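Side-chain contacts in KLLA0E08119p (Kluyveromyces lactis, PDB 3VA7), which probably carboxylates urea in an ATP- and biotin-dependent reaction, the chain being the urea carboxylase part of a longer enzyme thought also to hydrolyse the urea-1-carboxylate product: residues A285-L290 / G300-I305; I892-S897 / K902-C907. All blocks are in the same frame, centred on the assembly; numbering follows the deposited sequence.

Contact 1: residues A285-L290 / G300-I305; sequences AASERL and GTVEFI
Ser287 of helix 277-293 sits over Val302 of strand 299-307, their CA atoms 6.3 Å apart. The axes of segments 285-290 and 300-305 approach to 9.3 Å, and their N-to-C directions make an angle of 130°, so the chain turns back and runs obliquely against the helix. Val302 and Phe304, two residues apart on the strand, both point at the helix, while Thr301 and Glu303 point away from it. The hydroxyl of Ser287 does most of the touching: OG lies 3.5 Å from CB of Val302 and 3.6 Å from CZ of Phe304, where it meets the ring at its edge, near the ring plane. Val302 turns CG2 to this serine, 3.8 Å from its CB. With CG1 anti to the backbone N (chi1 -172°), Val302 sends its other methyl to Leu290, whose CD1 stands 4.3 Å from CG1. Ile239 of the neighbouring strand 235-244 touches both Ser287 and Phe304. No hydrogen bond crosses between 285-290 and 300-305. Ser287 OG is instead bonded to Met283 O, one turn back in its own helix, so a buried hydroxyl is satisfied locally and can face hydrocarbon. Between these segments of the biotin carboxylation region, helix and sheet thus meet through van der Waals contact alone, while Glu288 OE1, elsewhere on the helix, bonds to Ala251 N of strand 249-261.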
loop_
_atom_site.group_PDB
_atom_site.type_symbol
_atom_site.label_atom_id
_atom_site.label_comp_id
_atom_site.label_asym_id
_atom_site.label_seq_id
_atom_site.Cartn_x
_atom_site.Cartn_y
_atom_site.Cartn_z
ATOM N N ALA A 285 -8.724 -28.032 -45.329
ATOM C CA ALA A 285 -9.567 -29.136 -45.791
ATOM C C ALA A 285 -9.436 -30.388 -44.935
ATOM O O ALA A 285 -10.429 -31.094 -44.745
ATOM C CB ALA A 285 -9.367 -29.430 -47.269
ATOM N N ALA A 286 -8.252 -30.640 -44.383
ATOM C CA ALA A 286 -8.040 -31.841 -43.549
ATOM C C ALA A 286 -8.796 -31.698 -42.237
ATOM O O ALA A 286 -9.432 -32.649 -41.735
ATOM C CB ALA A 286 -6.562 -32.075 -43.288
ATOM N N SER A 287 -8.752 -30.480 -41.707
ATOM C CA SER A 287 -9.470 -30.127 -40.492
ATOM C C SER A 287 -10.986 -30.257 -40.681
ATOM O O SER A 287 -11.689 -30.726 -39.815
ATOM C CB SER A 287 -9.078 -28.701 -40.040
ATOM O OG SER A 287 -7.743 -28.654 -39.592
ATOM N N GLU A 288 -11.489 -29.861 -41.829
ATOM C CA GLU A 288 -12.919 -29.989 -42.073
ATOM C C GLU A 288 -13.325 -31.460 -42.209
ATOM O O GLU A 288 -14.450 -31.823 -41.850
ATOM C CB GLU A 288 -13.351 -29.170 -43.299
ATOM C CG GLU A 288 -12.878 -27.720 -43.295
ATOM C CD GLU A 288 -13.569 -26.855 -44.325
ATOM O OE1 GLU A 288 -13.605 -25.612 -44.130
ATOM O OE2 GLU A 288 -14.080 -27.406 -45.333
ATOM N N ARG A 289 -12.414 -32.313 -42.695
ATOM C CA ARG A 289 -12.759 -33.738 -42.860
ATOM C C ARG A 289 -12.844 -34.366 -41.508
ATOM O O ARG A 289 -13.759 -35.125 -41.210
ATOM C CB ARG A 289 -11.762 -34.500 -43.735
ATOM C CG ARG A 289 -11.826 -34.115 -45.207
ATOM C CD ARG A 289 -10.993 -35.063 -46.016
ATOM N NE ARG A 289 -9.549 -35.040 -45.717
ATOM C CZ ARG A 289 -8.663 -34.277 -46.357
ATOM N NH1 ARG A 289 -9.063 -33.428 -47.302
ATOM N NH2 ARG A 289 -7.385 -34.329 -46.012
ATOM N N LEU A 290 -11.898 -33.984 -40.675
ATOM C CA LEU A 290 -11.839 -34.498 -39.327
ATOM C C LEU A 290 -13.066 -34.072 -38.584
ATOM O O LEU A 290 -13.673 -34.879 -37.871
ATOM C CB LEU A 290 -10.617 -33.962 -38.638
ATOM C CG LEU A 290 -10.191 -34.764 -37.424
ATOM C CD1 LEU A 290 -8.720 -34.435 -37.139
ATOM C CD2 LEU A 290 -11.079 -34.406 -36.227
ATOM N N GLY A 300 -13.660 -26.407 -32.209
ATOM C CA GLY A 300 -12.543 -27.233 -31.874
ATOM C C GLY A 300 -11.336 -26.792 -32.663
ATOM O O GLY A 300 -11.481 -26.122 -33.702
ATOM N N THR A 301 -10.160 -27.208 -32.186
ATOM C CA THR A 301 -8.911 -26.896 -32.849
ATOM C C THR A 301 -8.102 -28.120 -33.197
ATOM O O THR A 301 -7.881 -29.034 -32.368
ATOM C CB THR A 301 -8.022 -25.965 -31.978
ATOM O OG1 THR A 301 -8.767 -24.769 -31.649
ATOM C CG2 THR A 301 -6.692 -25.617 -32.704
ATOM N N VAL A 302 -7.633 -28.108 -34.436
ATOM C CA VAL A 302 -6.805 -29.159 -34.898
ATOM C C VAL A 302 -5.407 -28.612 -34.912
ATOM O O VAL A 302 -5.101 -27.741 -35.714
ATOM C CB VAL A 302 -7.210 -29.603 -36.306
ATOM C CG1 VAL A 302 -6.437 -30.861 -36.671
ATOM C CG2 VAL A 302 -8.738 -29.859 -36.391
ATOM N N GLU A 303 -4.574 -29.112 -34.013
ATOM C CA GLU A 303 -3.176 -28.728 -33.985
ATOM C C GLU A 303 -2.315 -29.627 -34.891
ATOM O O GLU A 303 -2.470 -30.862 -34.932
ATOM C CB GLU A 303 -2.609 -28.764 -32.552
ATOM C CG GLU A 303 -3.540 -28.264 -31.458
ATOM C CD GLU A 303 -2.812 -27.874 -30.184
ATOM O OE1 GLU A 303 -1.909 -28.628 -29.743
ATOM O OE2 GLU A 303 -3.137 -26.801 -29.613
ATOM N N PHE A 304 -1.393 -28.985 -35.589
ATOM C CA PHE A 304 -0.389 -29.658 -36.388
ATOM C C PHE A 304 1.040 -29.202 -36.008
ATOM O O PHE A 304 1.248 -28.079 -35.551
ATOM C CB PHE A 304 -0.587 -29.296 -37.844
ATOM C CG PHE A 304 -1.943 -29.584 -38.369
ATOM C CD1 PHE A 304 -2.339 -30.909 -38.653
ATOM C CD2 PHE A 304 -2.813 -28.537 -38.656
ATOM C CE1 PHE A 304 -3.594 -31.184 -39.192
ATOM C CE2 PHE A 304 -4.086 -28.792 -39.189
ATOM C CZ PHE A 304 -4.478 -30.116 -39.461
ATOM N N ILE A 305 2.005 -30.098 -36.206
ATOM C CA ILE A 305 3.428 -29.789 -36.265
ATOM C C ILE A 305 3.728 -29.387 -37.701
ATOM O O ILE A 305 3.138 -29.958 -38.638
ATOM C CB ILE A 305 4.217 -31.038 -35.919
ATOM C CG1 ILE A 305 3.595 -31.675 -34.658
ATOM C CG2 ILE A 305 5.703 -30.706 -35.757
ATOM C CD1 ILE A 305 4.375 -32.824 -33.987
#

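Contact 2: residues I892-S897 / K902-C907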
loop_
_atom_site.group_PDB
_atom_site.type_symbol
_atom_site.label_atom_id
_atom_site.label_comp_id
_atom_site.label_asym_id
_atom_site.label_seq_id
_atom_site.Cartn_x
_atom_site.Cartn_y
_atom_site.Cartn_z
ATOM N N ILE A 892 0.436 26.812 9.626
ATOM C CA ILE A 892 0.744 27.419 8.376
ATOM C C ILE A 892 2.184 27.162 8.014
ATOM O O ILE A 892 3.101 27.602 8.744
ATOM C CB ILE A 892 0.517 28.910 8.513
ATOM C CG1 ILE A 892 -0.974 29.159 8.474
ATOM C CG2 ILE A 892 1.149 29.665 7.342
ATOM C CD1 ILE A 892 -1.394 30.090 9.395
ATOM N N GLU A 893 2.388 26.440 6.910
ATOM C CA GLU A 893 3.736 26.113 6.484
ATOM C C GLU A 893 4.149 27.098 5.445
ATOM O O GLU A 893 3.358 27.397 4.502
ATOM C CB GLU A 893 3.885 24.687 5.930
ATOM C CG GLU A 893 5.355 24.268 5.697
ATOM C CD GLU A 893 5.536 22.910 4.971
ATOM O OE1 GLU A 893 4.570 22.154 4.817
ATOM O OE2 GLU A 893 6.665 22.597 4.516
ATOM N N PHE A 894 5.375 27.612 5.587
ATOM C CA PHE A 894 5.878 28.523 4.566
ATOM C C PHE A 894 7.220 28.151 3.967
ATOM O O PHE A 894 7.996 27.326 4.491
ATOM C CB PHE A 894 5.889 29.977 5.056
ATOM C CG PHE A 894 6.713 30.214 6.340
ATOM C CD1 PHE A 894 7.940 30.907 6.284
ATOM C CD2 PHE A 894 6.237 29.772 7.601
ATOM C CE1 PHE A 894 8.687 31.149 7.455
ATOM C CE2 PHE A 894 6.973 29.986 8.794
ATOM C CZ PHE A 894 8.205 30.672 8.719
ATOM N N ASP A 895 7.468 28.803 2.843
ATOM C CA ASP A 895 8.730 28.756 2.138
ATOM C C ASP A 895 9.490 30.054 2.433
ATOM O O ASP A 895 9.191 31.092 1.872
ATOM C CB ASP A 895 8.425 28.663 0.652
ATOM C CG ASP A 895 9.642 28.387 -0.162
ATOM O OD1 ASP A 895 10.777 28.629 0.354
ATOM O OD2 ASP A 895 9.450 27.930 -1.316
ATOM N N GLY A 896 10.479 29.965 3.306
ATOM C CA GLY A 896 11.319 31.087 3.744
ATOM C C GLY A 896 12.100 31.801 2.643
ATOM O O GLY A 896 12.490 32.967 2.789
ATOM N N SER A 897 12.314 31.101 1.539
ATOM C CA SER A 897 12.899 31.727 0.389
ATOM C C SER A 897 11.869 32.623 -0.356
ATOM O O SER A 897 12.267 33.463 -1.190
ATOM C CB SER A 897 13.528 30.666 -0.522
ATOM O OG SER A 897 12.633 30.212 -1.512
ATOM N N LYS A 902 8.718 37.017 9.799
ATOM C CA LYS A 902 8.172 38.282 10.245
ATOM C C LYS A 902 7.084 38.723 9.310
ATOM O O LYS A 902 6.028 39.135 9.775
ATOM C CB LYS A 902 9.258 39.353 10.341
ATOM C CG LYS A 902 10.055 39.333 11.650
ATOM C CD LYS A 902 11.050 40.538 11.699
ATOM C CE LYS A 902 11.969 40.498 12.973
ATOM N NZ LYS A 902 12.751 41.790 13.097
ATOM N N ALA A 903 7.321 38.578 8.005
ATOM C CA ALA A 903 6.335 38.955 6.981
ATOM C C ALA A 903 5.030 38.160 7.038
ATOM O O ALA A 903 3.913 38.758 6.868
ATOM C CB ALA A 903 6.940 38.896 5.560
ATOM N N LEU A 904 5.155 36.826 7.240
ATOM C CA LEU A 904 3.990 35.962 7.305
ATOM C C LEU A 904 3.133 36.292 8.581
ATOM O O LEU A 904 1.887 36.430 8.530
ATOM C CB LEU A 904 4.438 34.514 7.245
ATOM C CG LEU A 904 3.374 33.519 7.683
ATOM C CD1 LEU A 904 2.287 33.535 6.649
ATOM C CD2 LEU A 904 3.949 32.138 7.820
ATOM N N LEU A 905 3.820 36.500 9.706
ATOM C CA LEU A 905 3.157 36.984 10.912
ATOM C C LEU A 905 2.275 38.228 10.644
ATOM O O LEU A 905 1.054 38.225 10.921
ATOM C CB LEU A 905 4.185 37.252 11.988
ATOM C CG LEU A 905 3.612 37.736 13.296
ATOM C CD1 LEU A 905 2.554 36.756 13.793
ATOM C CD2 LEU A 905 4.752 37.952 14.367
ATOM N N LYS A 906 2.867 39.267 10.059
ATOM C CA LYS A 906 2.091 40.454 9.746
ATOM C C LYS A 906 0.961 40.197 8.701
ATOM O O LYS A 906 -0.135 40.680 8.892
ATOM C CB LYS A 906 3.007 41.605 9.322
ATOM C CG LYS A 906 4.084 42.003 10.332
ATOM C CD LYS A 906 4.981 43.087 9.755
ATOM C CE LYS A 906 6.222 43.398 10.575
ATOM N NZ LYS A 906 7.300 43.949 9.646
ATOM N N CYS A 907 1.166 39.454 7.621
ATOM C CA CYS A 907 0.002 39.297 6.767
ATOM C C CYS A 907 -1.136 38.627 7.556
ATOM O O CYS A 907 -2.343 39.013 7.399
ATOM C CB CYS A 907 0.287 38.514 5.495
ATOM S SG CYS A 907 1.553 39.225 4.451
#
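Leu904, in the first turn of helix 901-912, reaches across to the end of strand 889-894 and meets Phe894 and Ile892; these three buried residues carry the whole contact. The nearest CA atoms, those of Phe894 and Leu904, are 8.1 Å apart, so the backbones keep their distance and the branched end of the leucine bridges it. CG of Leu904 is anti to the backbone N (chi1 164°), which extends the side chain from the helix and brings CD2 to Phe894 and Ile892, and CD1 to Ile892 CG2. Leu904 CD2 does the larger share, coming obliquely to the ring, 3.3 Å from Phe894 CD2 and 3.7 Å from Phe894 CG. Leu904 CD2 also lies 3.8 Å from Ile892 CG2. Phe894 holds CG between its backbone N and carbonyl carbon (chi1 57°), a rotation that sets the ring beside its own strand, with Ile892 O in plane at the ring edge. Leu904 also touches Ile848 and Ile880, on the strands that flank 889-894, and both Leu904 and Phe894 touch Ile899 in the intervening loop. Just past the strand, Asp895 OD1 accepts from Ser897 N at 3.1 Å and also from Ser897 OG, both donors coming from one face of the carboxylate plane, 35° out of it in the case of the N. This Asx turn opens the connection to the helix. Strand, Asx turn and helix follow one another in a compact unit whose helix covers one face of the antiparallel sheet 824-828, 838-842, 847-852, 889-894 and 880-885, a two-layer alpha/beta packing in the C and D part of the carboxyltransferase domain.

Contacts 1 and 2 are separate helix-on-sheet packings in different parts of the enzyme, contact 1 in the biotin carboxylation region and contact 2 in the carboxyltransferase region. Their centres are 79 Å apart, their nearest atoms about 60 Å, and they lie on opposite sides of the chain's centre. Neither supplies a residue to the biotin or urea pocket: the urea pocket lies in the carboxyltransferase region, and the biotin pocket combines that region with Lys1202 of the biotin-carrying domain. Contact 2 is close to a different site: the side chain of Phe894 is about 7 Å from the bound sodium ion, and Ser897 touches Arg790, which belongs to that site together with Glu764 and Asp845.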